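Local coordinates for protein probable glutamine synthetase (PDB 4HPP) that belongs to the glutamine synthetase family, pairing an N-terminal domain with a catalytic domain, and here holds magnesium and glutamic acid, at residues Ala114-Tyr119 / Ala348-Gly353; Ala129-Phe134 / Glu187-Pro192; Ala170-Glu175 / Ala199-Asn204; Leu271-Ala276 / Asp401-Ala406. One frame throughout, in Å; residues are numbered along the deposited sequence.

Contact 1: Ala114-Tyr119 / Ala348-Gly353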
loop_
_atom_site.group_PDB
_atom_site.type_symbol
_atom_site.label_atom_id
_atom_site.label_comp_id
_atom_site.label_asym_id
_atom_site.label_seq_id
_atom_site.Cartn_x
_atom_site.Cartn_y
_atom_site.Cartn_z
ATOM N N ALA A 114 23.594 17.562 -47.403
ATOM C CA ALA A 114 24.297 18.214 -48.502
ATOM C C ALA A 114 25.357 17.255 -49.002
ATOM O O ALA A 114 25.766 17.290 -50.174
ATOM C CB ALA A 114 24.943 19.515 -48.036
ATOM N N GLU A 115 25.798 16.409 -48.080
ATOM C CA GLU A 115 26.882 15.473 -48.307
ATOM C C GLU A 115 26.339 14.263 -48.997
ATOM O O GLU A 115 26.974 13.702 -49.885
ATOM C CB GLU A 115 27.523 15.087 -46.965
ATOM C CG GLU A 115 28.631 14.044 -47.048
ATOM C CD GLU A 115 29.810 14.538 -47.859
ATOM O OE1 GLU A 115 29.826 15.753 -48.127
ATOM O OE2 GLU A 115 30.712 13.733 -48.204
ATOM N N VAL A 116 25.148 13.857 -48.589
ATOM C CA VAL A 116 24.407 12.838 -49.348
ATOM C C VAL A 116 24.091 13.248 -50.811
ATOM O O VAL A 116 24.384 12.482 -51.729
ATOM C CB VAL A 116 23.173 12.357 -48.563
ATOM C CG1 VAL A 116 22.332 11.360 -49.375
ATOM C CG2 VAL A 116 23.651 11.768 -47.227
ATOM N N GLU A 117 23.549 14.456 -51.001
ATOM C CA GLU A 117 23.521 15.125 -52.320
ATOM C C GLU A 117 24.838 14.981 -53.145
ATOM O O GLU A 117 24.804 14.425 -54.248
ATOM C CB GLU A 117 23.114 16.617 -52.193
ATOM C CG GLU A 117 22.922 17.404 -53.515
ATOM C CD GLU A 117 21.971 16.746 -54.548
ATOM O OE1 GLU A 117 22.036 17.129 -55.752
ATOM O OE2 GLU A 117 21.158 15.846 -54.186
ATOM N N ARG A 118 25.966 15.480 -52.610
ATOM C CA ARG A 118 27.303 15.341 -53.211
ATOM C C ARG A 118 27.620 13.879 -53.509
ATOM O O ARG A 118 28.350 13.559 -54.468
ATOM C CB ARG A 118 28.418 15.894 -52.293
ATOM C CG ARG A 118 28.338 17.373 -52.031
ATOM C CD ARG A 118 29.567 17.909 -51.328
ATOM N NE ARG A 118 29.651 17.734 -49.876
ATOM C CZ ARG A 118 29.112 18.551 -48.962
ATOM N NH1 ARG A 118 28.378 19.581 -49.317
ATOM N NH2 ARG A 118 29.286 18.332 -47.668
ATOM N N TYR A 119 27.087 12.995 -52.664
ATOM C CA TYR A 119 27.154 11.599 -52.977
ATOM C C TYR A 119 26.286 11.248 -54.181
ATOM O O TYR A 119 26.798 10.616 -55.119
ATOM C CB TYR A 119 26.837 10.739 -51.779
ATOM C CG TYR A 119 28.079 10.219 -51.091
ATOM C CD1 TYR A 119 28.786 11.032 -50.176
ATOM C CD2 TYR A 119 28.558 8.916 -51.346
ATOM C CE1 TYR A 119 29.912 10.568 -49.499
ATOM C CE2 TYR A 119 29.684 8.446 -50.674
ATOM C CZ TYR A 119 30.363 9.279 -49.757
ATOM O OH TYR A 119 31.517 8.854 -49.129
ATOM N N ALA A 348 30.517 13.276 -41.226
ATOM C CA ALA A 348 31.984 13.299 -41.104
ATOM C C ALA A 348 32.674 12.076 -41.746
ATOM O O ALA A 348 33.722 12.202 -42.416
ATOM C CB ALA A 348 32.389 13.445 -39.654
ATOM N N VAL A 349 32.050 10.913 -41.592
ATOM C CA VAL A 349 32.639 9.671 -42.074
ATOM C C VAL A 349 32.524 9.623 -43.598
ATOM O O VAL A 349 33.506 9.329 -44.307
ATOM C CB VAL A 349 31.965 8.421 -41.423
ATOM C CG1 VAL A 349 32.353 7.114 -42.137
ATOM C CG2 VAL A 349 32.252 8.376 -39.922
ATOM N N LEU A 350 31.339 9.946 -44.099
ATOM C CA LEU A 350 31.087 9.845 -45.534
ATOM C C LEU A 350 31.974 10.849 -46.246
ATOM O O LEU A 350 32.339 10.628 -47.408
ATOM C CB LEU A 350 29.620 10.091 -45.864
ATOM C CG LEU A 350 28.509 9.009 -45.876
ATOM C CD1 LEU A 350 27.135 9.683 -46.068
ATOM C CD2 LEU A 350 28.713 7.983 -46.982
ATOM N N ILE A 351 32.349 11.926 -45.534
ATOM C CA ILE A 351 33.212 12.978 -46.101
ATOM C C ILE A 351 34.588 12.391 -46.398
ATOM O O ILE A 351 35.025 12.382 -47.563
ATOM C CB ILE A 351 33.332 14.254 -45.205
ATOM C CG1 ILE A 351 32.174 15.225 -45.476
ATOM C CG2 ILE A 351 34.581 15.038 -45.560
ATOM C CD1 ILE A 351 31.922 16.219 -44.374
ATOM N N ALA A 352 35.243 11.882 -45.348
ATOM C CA ALA A 352 36.610 11.407 -45.471
ATOM C C ALA A 352 36.674 10.289 -46.492
ATOM O O ALA A 352 37.648 10.191 -47.231
ATOM C CB ALA A 352 37.156 10.945 -44.133
ATOM N N GLY A 353 35.624 9.471 -46.528
ATOM C CA GLY A 353 35.441 8.436 -47.546
ATOM C C GLY A 353 35.414 9.066 -48.915
ATOM O O GLY A 353 36.164 8.643 -49.811
#
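Glu115 is the first residue of 114-119 to touch the other helix. Its CG stands anti to the backbone N (chi1 177°) and the chain then bends at chi2, which lays the carboxylate across Ile351, with Glu115 CD 3.4 Å from Ile351 CG1. Val116 adds a light apolar touch, its CG2 4.2 Å from Leu350 CD1. The buried acid of Glu115 has two charged partners. Arg118, one turn further on, brings NE to within 2.6 Å of Glu115 OE1 in a salt bridge, and OE2 pairs with Arg354, just beyond the second segment. One turn's spacing along a helix suits such an acid-base pair. Segments 114-119 and 348-353, on helices 108-121 and 342-358 of the glutamine synthetase catalytic domain, run at 32° with axes 10.1 Å apart at closest approach, a separation bridged by long side chains and closed against strand 124-137, where Val126 meets both Tyr119 and Leu350. Tyr119 spans the gap most fully: its hydroxyl OH donates to Leu350 O at 2.6 Å, in the carbonyl plane and on a lone pair. A tyrosine serves well because its ring accepts a methyl while its tip reaches backbone. Leu350 CD2 lies over one ring face, 3.9 Å from the centroid, in a CH-pi contact. Trp266 gives the same hydroxyl a second hydrogen bond, and Gly353, lacking a side chain, lies close to that oxygen.

Contact 2: Ala129-Phe134 / Glu187-Pro192. With MG (magnesium ion), chain B; GLU (glutamic acid), chain D.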
loop_
_atom_site.group_PDB
_atom_site.type_symbol
_atom_site.label_atom_id
_atom_site.label_comp_id
_atom_site.label_asym_id
_atom_site.label_seq_id
_atom_site.Cartn_x
_atom_site.Cartn_y
_atom_site.Cartn_z
ATOM N N ALA A 129 23.267 1.827 -41.238
ATOM C CA ALA A 129 22.582 1.436 -40.012
ATOM C C ALA A 129 23.545 1.604 -38.813
ATOM O O ALA A 129 24.725 1.236 -38.876
ATOM C CB ALA A 129 22.031 0.018 -40.125
ATOM N N PHE A 130 23.035 2.267 -37.780
ATOM C CA PHE A 130 23.709 2.442 -36.487
ATOM C C PHE A 130 23.269 1.329 -35.495
ATOM O O PHE A 130 22.063 1.058 -35.353
ATOM C CB PHE A 130 23.330 3.776 -35.879
ATOM C CG PHE A 130 23.794 4.973 -36.627
ATOM C CD1 PHE A 130 24.889 5.728 -36.148
ATOM C CD2 PHE A 130 23.110 5.417 -37.757
ATOM C CE1 PHE A 130 25.304 6.906 -36.785
ATOM C CE2 PHE A 130 23.526 6.578 -38.410
ATOM C CZ PHE A 130 24.620 7.340 -37.930
ATOM N N GLU A 131 24.241 0.698 -34.825
ATOM C CA GLU A 131 23.954 -0.314 -33.829
ATOM C C GLU A 131 24.215 0.383 -32.518
ATOM O O GLU A 131 25.237 1.070 -32.379
ATOM C CB GLU A 131 24.890 -1.524 -33.945
ATOM C CG GLU A 131 24.724 -2.444 -35.173
ATOM C CD GLU A 131 25.641 -3.697 -35.105
ATOM O OE1 GLU A 131 25.406 -4.614 -35.914
ATOM O OE2 GLU A 131 26.577 -3.801 -34.241
ATOM N N HIS A 132 23.302 0.194 -31.563
ATOM C CA HIS A 132 23.326 0.917 -30.331
ATOM C C HIS A 132 23.402 0.013 -29.145
ATOM O O HIS A 132 22.653 -0.973 -29.082
ATOM C CB HIS A 132 22.100 1.774 -30.234
ATOM C CG HIS A 132 22.107 2.982 -31.173
ATOM N ND1 HIS A 132 21.298 3.063 -32.274
ATOM C CD2 HIS A 132 22.777 4.205 -31.089
ATOM C CE1 HIS A 132 21.477 4.258 -32.872
ATOM N NE2 HIS A 132 22.388 4.952 -32.147
ATOM N N GLU A 133 24.318 0.313 -28.201
ATOM C CA GLU A 133 24.364 -0.428 -26.966
ATOM C C GLU A 133 24.029 0.522 -25.792
ATOM O O GLU A 133 24.323 1.729 -25.837
ATOM C CB GLU A 133 25.694 -1.119 -26.793
ATOM C CG GLU A 133 25.924 -2.319 -27.709
ATOM C CD GLU A 133 27.401 -2.718 -27.770
ATOM O OE1 GLU A 133 28.273 -1.937 -27.276
ATOM O OE2 GLU A 133 27.697 -3.812 -28.337
ATOM N N PHE A 134 23.374 -0.013 -24.764
ATOM C CA PHE A 134 22.972 0.796 -23.632
ATOM C C PHE A 134 22.854 -0.033 -22.344
ATOM O O PHE A 134 22.777 -1.298 -22.370
ATOM C CB PHE A 134 21.649 1.536 -23.955
ATOM C CG PHE A 134 20.451 0.599 -24.198
ATOM C CD1 PHE A 134 20.171 0.099 -25.492
ATOM C CD2 PHE A 134 19.580 0.270 -23.151
ATOM C CE1 PHE A 134 19.113 -0.726 -25.706
ATOM C CE2 PHE A 134 18.500 -0.554 -23.386
ATOM C CZ PHE A 134 18.276 -1.068 -24.644
ATOM N N GLU A 187 21.485 -4.463 -26.549
ATOM C CA GLU A 187 21.693 -3.912 -27.863
ATOM C C GLU A 187 20.445 -4.123 -28.715
ATOM O O GLU A 187 19.857 -5.208 -28.757
ATOM C CB GLU A 187 22.900 -4.542 -28.524
ATOM C CG GLU A 187 23.321 -3.821 -29.810
ATOM C CD GLU A 187 24.441 -4.527 -30.587
ATOM O OE1 GLU A 187 24.809 -4.063 -31.687
ATOM O OE2 GLU A 187 24.982 -5.530 -30.107
ATOM N N VAL A 188 20.038 -3.057 -29.374
ATOM C CA VAL A 188 19.022 -3.176 -30.388
ATOM C C VAL A 188 19.564 -2.679 -31.754
ATOM O O VAL A 188 20.303 -1.691 -31.822
ATOM C CB VAL A 188 17.710 -2.517 -29.960
ATOM C CG1 VAL A 188 17.914 -1.047 -29.596
ATOM C CG2 VAL A 188 16.667 -2.676 -31.065
ATOM N N THR A 189 19.252 -3.427 -32.812
ATOM C CA THR A 189 19.722 -3.118 -34.144
ATOM C C THR A 189 18.461 -3.002 -35.008
ATOM O O THR A 189 17.372 -3.564 -34.704
ATOM C CB THR A 189 20.652 -4.209 -34.729
ATOM O OG1 THR A 189 19.958 -5.439 -34.729
ATOM C CG2 THR A 189 21.920 -4.453 -33.945
ATOM N N CYS A 190 18.607 -2.259 -36.088
ATOM C CA CYS A 190 17.523 -2.056 -37.007
ATOM C C CYS A 190 17.990 -2.239 -38.432
ATOM O O CYS A 190 19.198 -2.324 -38.710
ATOM C CB CYS A 190 16.968 -0.655 -36.849
ATOM S SG CYS A 190 16.200 -0.365 -35.252
ATOM N N ARG A 191 17.014 -2.260 -39.341
ATOM C CA ARG A 191 17.284 -2.419 -40.740
ATOM C C ARG A 191 17.979 -1.151 -41.273
ATOM O O ARG A 191 17.703 -0.062 -40.834
ATOM C CB ARG A 191 15.957 -2.732 -41.426
ATOM C CG ARG A 191 15.512 -4.193 -41.188
ATOM C CD ARG A 191 14.244 -4.614 -41.933
ATOM N NE ARG A 191 13.877 -3.633 -42.976
ATOM C CZ ARG A 191 14.522 -3.431 -44.141
ATOM N NH1 ARG A 191 15.607 -4.158 -44.463
ATOM N NH2 ARG A 191 14.079 -2.478 -44.988
ATOM N N PRO A 192 18.875 -1.273 -42.243
ATOM C CA PRO A 192 19.524 -0.037 -42.769
ATOM C C PRO A 192 18.534 0.983 -43.394
ATOM O O PRO A 192 17.427 0.601 -43.768
ATOM C CB PRO A 192 20.405 -0.589 -43.887
ATOM C CG PRO A 192 20.327 -2.105 -43.816
ATOM C CD PRO A 192 19.037 -2.427 -43.150
HETATM MG MG MG B . 27.483 -5.285 -29.916
HETATM N N GLU D . 30.760 -2.741 -26.378
HETATM C CA GLU D . 31.759 -2.657 -27.518
HETATM C C GLU D . 32.109 -1.233 -28.007
HETATM O O GLU D . 32.329 -0.319 -27.221
HETATM C CB GLU D . 31.276 -3.486 -28.701
HETATM C CG GLU D . 31.318 -4.968 -28.451
HETATM C CD GLU D . 30.640 -5.738 -29.536
HETATM O OE1 GLU D . 31.361 -6.467 -30.235
HETATM O OE2 GLU D . 29.403 -5.601 -29.699
HETATM O OXT GLU D . 32.172 -0.942 -29.207
HETATM O O HOH W 1 20.516 0.677 -32.900
#
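Chi1 of -72° turns CG of Glu133 anti to its carbonyl carbon, while Glu187 has CG anti to the backbone N (-170°); from there both chains run extended and converge on one magnesium ion. Glu133 OE2 binds the metal at 2.2 Å and Glu187 OE2 at 2.5 Å, with the two carboxylate planes nearly perpendicular, 86° apart. Their stems touch at Glu133 CG and Glu187 CG, 3.7 Å apart. Glu133 OE1 meanwhile accepts from N of the bound glutamic acid at 2.8 Å. The other oxygen of Glu187, OE1, lies 3.1 Å from Glu131 OE2, two acceptors held close together with no bond between them. Thr189 runs alongside Glu131, its methyl CG2 against the stem.

Between these two segments the one direct backbone bond is weak, Val188 N to His132 O at 3.4 Å. Beside it a water donates to Phe130 O and Val188 O and meets His132 ND1 in the ring plane at 2.6 Å. On the face opposite the acids, Val188 CG1 reaches the edge of the Phe134 ring. Antiparallel strands of the catalytic-domain sheet thus supply Glu133 and Glu187; Glu180 and OE2 of the glutamic acid are further ligands of a magnesium site that shares Glu133 and Glu180 with the glutamic acid pocket.

Contact 3: Ala170-Glu175 / Ala199-Asn204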
loop_
_atom_site.group_PDB
_atom_site.type_symbol
_atom_site.label_atom_id
_atom_site.label_comp_id
_atom_site.label_asym_id
_atom_site.label_seq_id
_atom_site.Cartn_x
_atom_site.Cartn_y
_atom_site.Cartn_z
ATOM N N ALA A 170 7.543 3.309 -34.381
ATOM C CA ALA A 170 8.210 4.556 -34.713
ATOM C C ALA A 170 8.785 4.480 -36.119
ATOM O O ALA A 170 9.431 5.401 -36.580
ATOM C CB ALA A 170 9.290 4.823 -33.720
ATOM N N GLY A 171 8.528 3.381 -36.833
ATOM C CA GLY A 171 9.093 3.224 -38.188
ATOM C C GLY A 171 10.603 3.012 -38.247
ATOM O O GLY A 171 11.243 3.258 -39.292
ATOM N N THR A 172 11.198 2.544 -37.152
ATOM C CA THR A 172 12.652 2.259 -37.183
ATOM C C THR A 172 12.985 0.870 -37.844
ATOM O O THR A 172 14.141 0.554 -38.156
ATOM C CB THR A 172 13.348 2.410 -35.801
ATOM O OG1 THR A 172 12.726 1.530 -34.841
ATOM C CG2 THR A 172 13.252 3.800 -35.319
ATOM N N GLU A 173 11.989 0.043 -38.078
ATOM C CA GLU A 173 12.297 -1.353 -38.476
ATOM C C GLU A 173 13.234 -2.087 -37.484
ATOM O O GLU A 173 14.288 -2.631 -37.843
ATOM C CB GLU A 173 12.836 -1.389 -39.896
ATOM C CG GLU A 173 11.877 -0.748 -40.909
ATOM C CD GLU A 173 12.456 -0.711 -42.302
ATOM O OE1 GLU A 173 13.473 0.035 -42.521
ATOM O OE2 GLU A 173 11.904 -1.436 -43.172
ATOM N N PRO A 174 12.842 -2.130 -36.211
ATOM C CA PRO A 174 13.671 -2.915 -35.307
ATOM C C PRO A 174 13.924 -4.332 -35.909
ATOM O O PRO A 174 13.086 -4.863 -36.628
ATOM C CB PRO A 174 12.811 -2.979 -34.052
ATOM C CG PRO A 174 11.389 -2.806 -34.549
ATOM C CD PRO A 174 11.524 -1.816 -35.645
ATOM N N GLU A 175 15.051 -4.950 -35.629
ATOM C CA GLU A 175 15.262 -6.286 -36.142
ATOM C C GLU A 175 15.929 -7.281 -35.146
ATOM O O GLU A 175 15.633 -8.458 -35.199
ATOM C CB GLU A 175 16.026 -6.203 -37.476
ATOM C CG GLU A 175 17.407 -6.863 -37.531
ATOM C CD GLU A 175 18.210 -6.465 -38.783
ATOM O OE1 GLU A 175 19.420 -6.088 -38.673
ATOM O OE2 GLU A 175 17.611 -6.508 -39.879
ATOM N N ALA A 199 20.638 8.414 -40.257
ATOM C CA ALA A 199 20.868 9.212 -39.023
ATOM C C ALA A 199 19.599 9.550 -38.198
ATOM O O ALA A 199 19.627 9.494 -36.954
ATOM C CB ALA A 199 21.658 10.467 -39.327
ATOM N N ASP A 200 18.487 9.865 -38.871
ATOM C CA ASP A 200 17.210 10.039 -38.138
ATOM C C ASP A 200 16.895 8.790 -37.321
ATOM O O ASP A 200 16.500 8.881 -36.125
ATOM C CB ASP A 200 16.053 10.363 -39.069
ATOM C CG ASP A 200 16.231 11.697 -39.792
ATOM O OD1 ASP A 200 15.372 12.013 -40.642
ATOM O OD2 ASP A 200 17.228 12.422 -39.525
ATOM N N ARG A 201 17.127 7.632 -37.945
ATOM C CA ARG A 201 16.905 6.341 -37.248
ATOM C C ARG A 201 17.786 6.257 -35.977
ATOM O O ARG A 201 17.292 5.929 -34.884
ATOM C CB ARG A 201 17.113 5.174 -38.201
ATOM C CG ARG A 201 16.726 3.801 -37.706
ATOM C CD ARG A 201 16.501 2.898 -38.917
ATOM N NE ARG A 201 15.243 3.269 -39.597
ATOM C CZ ARG A 201 14.632 2.625 -40.602
ATOM N NH1 ARG A 201 15.109 1.524 -41.131
ATOM N NH2 ARG A 201 13.503 3.112 -41.065
ATOM N N ALA A 202 19.050 6.637 -36.104
ATOM C CA ALA A 202 19.922 6.558 -34.959
ATOM C C ALA A 202 19.287 7.414 -33.859
ATOM O O ALA A 202 19.105 6.950 -32.750
ATOM C CB ALA A 202 21.296 7.029 -35.326
ATOM N N VAL A 203 18.820 8.619 -34.187
ATOM C CA VAL A 203 18.216 9.492 -33.146
ATOM C C VAL A 203 16.929 8.846 -32.578
ATOM O O VAL A 203 16.783 8.707 -31.348
ATOM C CB VAL A 203 17.915 10.928 -33.664
ATOM C CG1 VAL A 203 17.024 11.704 -32.679
ATOM C CG2 VAL A 203 19.200 11.674 -33.971
ATOM N N ASN A 204 16.025 8.444 -33.474
ATOM C CA ASN A 204 14.811 7.740 -33.097
ATOM C C ASN A 204 15.051 6.537 -32.200
ATOM O O ASN A 204 14.367 6.370 -31.174
ATOM C CB ASN A 204 14.103 7.210 -34.326
ATOM C CG ASN A 204 13.562 8.290 -35.210
ATOM O OD1 ASN A 204 13.308 9.401 -34.789
ATOM N ND2 ASN A 204 13.373 7.953 -36.458
HETATM O O HOH W 2 13.575 5.757 -38.587
#
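Arg201 NH1 donates to Glu173 OE1 at 2.6 Å with an N-H...O angle of 154°, a salt bridge that uses the anti lone pair of the carboxylate oxygen. Guanidinium and carboxylate stand 75° apart. NH1 is also held by Arg191 O, and the second oxygen of Glu173 pairs with Arg191, so acid and base are each gripped twice. Arginine fits here because its chain, extended from the helix and then bent at chi3 (-72°), carries the charge across to the loop. There Thr172 O lies over one face of the guanidinium, 3.2 Å from Arg201 CZ, an approach for which the N-H groups of NE and NH1 are badly angled.

A water in the plane at the guanidinium edge accepts from Arg201 NE at 3.2 Å and from Asn204 ND2 at 3.1 Å, and donates weakly to Gly171 O. Asn204 OD1 is hydrogen-bonded to Tyr91 and His93, while its CB packs on Thr172 CG2 at 3.7 Å. Threonine thus offers a methyl to the helix and its hydroxyl, weakly, to Leu167 O. Gly171, with the positive phi that glycine tolerates readily, closes helix 159-169 in a Schellman motif; the contact joins the turn before strand 174-179 to helix 196-216, which follows strand 185-194.

Contact 4: Leu271-Ala276 / Asp401-Ala406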
loop_
_atom_site.group_PDB
_atom_site.type_symbol
_atom_site.label_atom_id
_atom_site.label_comp_id
_atom_site.label_asym_id
_atom_site.label_seq_id
_atom_site.Cartn_x
_atom_site.Cartn_y
_atom_site.Cartn_z
ATOM N N LEU A 271 40.282 5.862 -43.365
ATOM C CA LEU A 271 41.512 5.544 -42.610
ATOM C C LEU A 271 42.470 6.745 -42.453
ATOM O O LEU A 271 42.955 7.001 -41.362
ATOM C CB LEU A 271 42.246 4.305 -43.168
ATOM C CG LEU A 271 41.449 2.998 -42.979
ATOM C CD1 LEU A 271 42.298 1.759 -43.024
ATOM C CD2 LEU A 271 40.662 2.963 -41.671
ATOM N N ALA A 272 42.716 7.493 -43.522
ATOM C CA ALA A 272 43.724 8.554 -43.474
ATOM C C ALA A 272 43.271 9.687 -42.578
ATOM O O ALA A 272 44.097 10.325 -41.891
ATOM C CB ALA A 272 44.005 9.052 -44.855
ATOM N N HIS A 273 41.951 9.884 -42.543
ATOM C CA HIS A 273 41.347 10.905 -41.705
ATOM C C HIS A 273 40.869 10.471 -40.354
ATOM O O HIS A 273 40.492 11.318 -39.545
ATOM C CB HIS A 273 40.209 11.583 -42.452
ATOM C CG HIS A 273 40.664 12.327 -43.685
ATOM N ND1 HIS A 273 41.336 13.501 -43.622
ATOM C CD2 HIS A 273 40.561 12.004 -45.037
ATOM C CE1 HIS A 273 41.626 13.908 -44.866
ATOM N NE2 HIS A 273 41.144 12.994 -45.729
ATOM N N LEU A 274 40.885 9.185 -40.055
ATOM C CA LEU A 274 40.369 8.756 -38.731
ATOM C C LEU A 274 40.811 9.578 -37.511
ATOM O O LEU A 274 39.971 9.822 -36.640
ATOM C CB LEU A 274 40.546 7.234 -38.441
ATOM C CG LEU A 274 39.219 6.455 -38.434
ATOM C CD1 LEU A 274 39.460 4.964 -38.416
ATOM C CD2 LEU A 274 38.353 6.872 -37.249
ATOM N N PRO A 275 42.115 9.978 -37.412
ATOM C CA PRO A 275 42.403 10.679 -36.134
ATOM C C PRO A 275 41.597 11.957 -35.976
ATOM O O PRO A 275 41.348 12.372 -34.850
ATOM C CB PRO A 275 43.946 10.932 -36.151
ATOM C CG PRO A 275 44.472 9.889 -37.092
ATOM C CD PRO A 275 43.361 9.567 -38.104
ATOM N N ALA A 276 41.161 12.547 -37.087
ATOM C CA ALA A 276 40.283 13.722 -37.039
ATOM C C ALA A 276 38.833 13.309 -36.792
ATOM O O ALA A 276 38.067 14.008 -36.073
ATOM C CB ALA A 276 40.385 14.520 -38.351
ATOM N N ASP A 401 43.900 18.854 -40.075
ATOM C CA ASP A 401 43.430 18.094 -41.214
ATOM C C ASP A 401 42.637 19.089 -42.041
ATOM O O ASP A 401 41.398 19.027 -42.099
ATOM C CB ASP A 401 42.521 16.948 -40.710
ATOM C CG ASP A 401 42.249 15.852 -41.762
ATOM O OD1 ASP A 401 42.172 14.657 -41.363
ATOM O OD2 ASP A 401 42.086 16.164 -42.960
ATOM N N GLU A 402 43.347 20.021 -42.673
ATOM C CA GLU A 402 42.673 21.036 -43.484
ATOM C C GLU A 402 41.892 20.411 -44.618
ATOM O O GLU A 402 40.894 20.989 -45.067
ATOM C CB GLU A 402 43.648 22.062 -44.044
ATOM C CG GLU A 402 44.319 22.924 -42.999
ATOM C CD GLU A 402 45.794 23.030 -43.298
ATOM O OE1 GLU A 402 46.251 24.166 -43.574
ATOM O OE2 GLU A 402 46.467 21.963 -43.294
ATOM N N ALA A 403 42.332 19.252 -45.115
ATOM C CA ALA A 403 41.549 18.656 -46.193
ATOM C C ALA A 403 40.086 18.426 -45.717
ATOM O O ALA A 403 39.122 18.797 -46.417
ATOM C CB ALA A 403 42.191 17.380 -46.699
ATOM N N LEU A 404 39.933 17.861 -44.514
ATOM C CA LEU A 404 38.602 17.530 -43.982
ATOM C C LEU A 404 37.824 18.788 -43.560
ATOM O O LEU A 404 36.679 18.986 -44.009
ATOM C CB LEU A 404 38.702 16.504 -42.845
ATOM C CG LEU A 404 37.409 16.034 -42.146
ATOM C CD1 LEU A 404 36.770 14.896 -42.914
ATOM C CD2 LEU A 404 37.711 15.566 -40.738
ATOM N N CYS A 405 38.473 19.640 -42.757
ATOM C CA CYS A 405 37.893 20.871 -42.274
ATOM C C CYS A 405 37.284 21.618 -43.399
ATOM O O CYS A 405 36.199 22.186 -43.264
ATOM C CB CYS A 405 38.930 21.765 -41.629
ATOM S SG CYS A 405 39.400 21.050 -40.075
ATOM N N ALA A 406 37.972 21.628 -44.520
ATOM C CA ALA A 406 37.507 22.407 -45.639
ATOM C C ALA A 406 36.141 21.929 -46.148
ATOM O O ALA A 406 35.440 22.706 -46.780
ATOM C CB ALA A 406 38.533 22.394 -46.763
#
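His273 and Asp401 form the tight part of this contact. ND1 of His273 donates to Asp401 OD1 at 2.7 Å and 172°, almost straight, meeting the syn lone pair from within the ring plane. Ring and carboxylate are nearly coplanar, 26° apart, and OD2 stands close enough, 2.8 Å from His273 ND1, for a second, weak bond. Asp401 CG lies anti to the backbone N (chi1 -165°), which points the carboxylate at helix 261-281 yet lets it serve its own helix as well.

Asp401 is the N-cap of helix 402-405: its OD2 accepts from Leu404 N at 3.2 Å, from above the carboxylate plane. Aspartate is short enough to reach back to the first turn while one oxygen still faces the histidine; the arrangement would probably favour a charged carboxylate. Next to the pair, Ala276 CB packs on Leu404 CD2 at 3.7 Å and on Asp401 OD1 at 3.5 Å, a small residue allowing close approach. Leu404 also meets Ile351, and the imidazole rests against Ala352 and Leu355, all on helix 342-358.

Toward the outside the fit slackens. Ala403, partly exposed at the margin, brings its CB only to 4.0 Å from His273 CE1, at the ring's edge.

In the fold
From the N terminus, helix 108-121 opens contact 1, which closes only at helix 342-358 after 228 intervening residues; contacts 2 and 3 are nested inside that long loop. Strand 124-137 opens contact 2, and because 170-175 precedes 187-192 and 199-204 follows it, contacts 2 and 3 cross. They touch directly, through the Glu173-Arg191 salt bridge among others, and join strands 124-137, 185-194 and 174-179 and the helix 196-216. Helix 261-281 opens contact 4 before contact 1 has closed, and helix 402-405 closes it afterwards, so these two cross as well; helix 342-358 is their common surface. Contacts 3 and 4 lie on opposite sides of the chain's centre, about 29 Å apart between centres.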